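Side-chain contact in Lmo0651 protein (Listeria monocytogenes serovar 1/2a, PDB 6EP3), which controls expression of the agr system and mediates virulence, probably as a DNA-binding transcription factor of the GntR family: residues L17-N22 against E34-E39. Numbering follows the deposited sequence.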
loop_
_atom_site.group_PDB
_atom_site.type_symbol
_atom_site.label_atom_id
_atom_site.label_comp_id
_atom_site.label_asym_id
_atom_site.label_seq_id
_atom_site.Cartn_x
_atom_site.Cartn_y
_atom_site.Cartn_z
ATOM N N LEU B 17 17.802 1.888 10.264
ATOM C CA LEU B 17 16.467 1.622 10.781
ATOM C C LEU B 17 16.438 1.746 12.293
ATOM O O LEU B 17 15.472 2.274 12.865
ATOM C CB LEU B 17 16.006 0.228 10.356
ATOM C CG LEU B 17 14.667 -0.203 10.956
ATOM C CD1 LEU B 17 13.567 0.749 10.519
ATOM C CD2 LEU B 17 14.326 -1.631 10.563
ATOM N N GLU B 18 17.513 1.319 12.959
ATOM C CA GLU B 18 17.496 1.393 14.410
ATOM C C GLU B 18 17.603 2.839 14.867
ATOM O O GLU B 18 16.971 3.224 15.859
ATOM C CB GLU B 18 18.628 0.540 14.984
ATOM C CG GLU B 18 18.601 -0.899 14.474
ATOM C CD GLU B 18 17.377 -1.684 14.906
ATOM O OE1 GLU B 18 16.869 -2.482 14.091
ATOM O OE2 GLU B 18 16.871 -1.443 16.017
ATOM N N LYS B 19 18.311 3.671 14.094
ATOM C CA LYS B 19 18.334 5.103 14.368
ATOM C C LYS B 19 16.947 5.709 14.245
ATOM O O LYS B 19 16.652 6.726 14.883
ATOM C CB LYS B 19 19.306 5.804 13.419
ATOM C CG LYS B 19 20.755 5.758 13.862
ATOM C CD LYS B 19 21.531 6.925 13.277
ATOM C CE LYS B 19 22.814 7.179 14.043
ATOM N NZ LYS B 19 23.365 8.533 13.751
ATOM N N ILE B 20 16.078 5.091 13.446
ATOM C CA ILE B 20 14.715 5.586 13.348
ATOM C C ILE B 20 13.891 5.101 14.529
ATOM O O ILE B 20 12.977 5.799 14.984
ATOM C CB ILE B 20 14.091 5.151 12.011
ATOM C CG1 ILE B 20 15.018 5.513 10.848
ATOM C CG2 ILE B 20 12.722 5.784 11.825
ATOM C CD1 ILE B 20 15.450 6.962 10.833
ATOM N N LYS B 21 14.211 3.926 15.069
ATOM C CA LYS B 21 13.368 3.350 16.107
ATOM C C LYS B 21 13.749 3.831 17.501
ATOM O O LYS B 21 12.869 4.189 18.290
ATOM C CB LYS B 21 13.421 1.823 16.026
ATOM C CG LYS B 21 12.801 1.286 14.739
ATOM C CD LYS B 21 12.809 -0.233 14.638
ATOM C CE LYS B 21 13.717 -0.886 15.658
ATOM N NZ LYS B 21 13.640 -2.369 15.553
ATOM N N ASN B 22 15.043 3.860 17.823
ATOM C CA ASN B 22 15.464 4.340 19.134
ATOM C C ASN B 22 15.301 5.848 19.291
ATOM O O ASN B 22 15.394 6.348 20.417
ATOM C CB ASN B 22 16.913 3.924 19.407
ATOM C CG ASN B 22 17.905 4.568 18.457
ATOM O OD1 ASN B 22 17.537 5.331 17.564
ATOM N ND2 ASN B 22 19.179 4.246 18.640
ATOM N N GLU B 34 25.835 12.397 4.353
ATOM C CA GLU B 34 27.288 12.450 4.436
ATOM C C GLU B 34 27.766 12.130 5.847
ATOM O O GLU B 34 28.727 11.373 6.026
ATOM C CB GLU B 34 27.777 13.834 4.003
ATOM C CG GLU B 34 26.918 14.489 2.920
ATOM C CD GLU B 34 25.677 15.183 3.475
ATOM O OE1 GLU B 34 25.678 15.549 4.671
ATOM O OE2 GLU B 34 24.698 15.346 2.715
ATOM N N LYS B 35 27.096 12.684 6.860
ATOM C CA LYS B 35 27.439 12.370 8.242
ATOM C C LYS B 35 27.085 10.932 8.597
ATOM O O LYS B 35 27.792 10.297 9.388
ATOM C CB LYS B 35 26.727 13.338 9.189
ATOM C CG LYS B 35 27.031 13.113 10.662
ATOM C CD LYS B 35 26.562 14.284 11.511
ATOM C CE LYS B 35 27.188 15.588 11.047
ATOM N NZ LYS B 35 26.764 16.742 11.887
ATOM N N LEU B 36 26.008 10.401 8.016
ATOM C CA LEU B 36 25.608 9.028 8.309
ATOM C C LEU B 36 26.609 8.025 7.751
ATOM O O LEU B 36 26.954 7.046 8.424
ATOM C CB LEU B 36 24.211 8.763 7.748
ATOM C CG LEU B 36 23.024 9.381 8.485
ATOM C CD1 LEU B 36 21.766 9.253 7.647
ATOM C CD2 LEU B 36 22.833 8.729 9.845
ATOM N N ALA B 37 27.085 8.246 6.522
ATOM C CA ALA B 37 28.069 7.338 5.941
ATOM C C ALA B 37 29.372 7.365 6.729
ATOM O O ALA B 37 30.045 6.336 6.866
ATOM C CB ALA B 37 28.314 7.693 4.476
ATOM N N ARG B 38 29.744 8.534 7.260
ATOM C CA ARG B 38 30.945 8.623 8.085
ATOM C C ARG B 38 30.780 7.844 9.383
ATOM O O ARG B 38 31.729 7.209 9.858
ATOM C CB ARG B 38 31.276 10.085 8.385
ATOM C CG ARG B 38 31.826 10.868 7.207
ATOM C CD ARG B 38 31.917 12.350 7.538
ATOM N NE ARG B 38 31.562 13.190 6.397
ATOM C CZ ARG B 38 30.949 14.365 6.497
ATOM N NH1 ARG B 38 30.617 14.843 7.688
ATOM N NH2 ARG B 38 30.665 15.061 5.404
ATOM N N GLU B 39 29.582 7.879 9.968
ATOM C CA GLU B 39 29.362 7.223 11.252
ATOM C C GLU B 39 29.439 5.706 11.125
ATOM O O GLU B 39 29.980 5.031 12.008
ATOM C CB GLU B 39 28.009 7.645 11.824
ATOM C CG GLU B 39 27.654 6.977 13.138
ATOM C CD GLU B 39 26.370 7.517 13.734
ATOM O OE1 GLU B 39 25.828 8.502 13.190
ATOM O OE2 GLU B 39 25.906 6.956 14.750
#
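The carboxylate of Glu-39 is the flat group that meets the other helix, and the ammonium of Lys-19 reaches its OE1 on the syn side, tilted 22° out of the carboxylate plane. NZ of Lys-19 lies 2.5 Å from OE1 of Glu-39, forming a salt bridge and hydrogen bond. The second oxygen is less closely engaged, with Glu-39 OE2 3.2 Å from Lys-19 NZ and equally near CE. Two extended chains approaching from opposite directions make this reach possible: CG of Glu-39 is anti to its backbone N (chi1 178°), and with the CA atoms of Lys-19 and Glu-39 11.7 Å apart, both chains are needed to close the gap. Leu-36, one turn earlier, slides past the lysine in a light contact, its CD2 beside the end of the chain, 3.9 Å from Lys-19 NZ, with CD at a similar distance. Leu-36 is buried and also touches Leu-47 of helix 44-56, whereas Glu-39 is exposed, consistent with an ion pair at the margin of the buried layer formed by Leu-36 and Leu-47. Lys-19 also packs on Glu-24 and Leu-25. The bridge ties helix 8-21 to helix 33-40, the first two helices of the winged helix-turn-helix domain characteristic of GntR regulators.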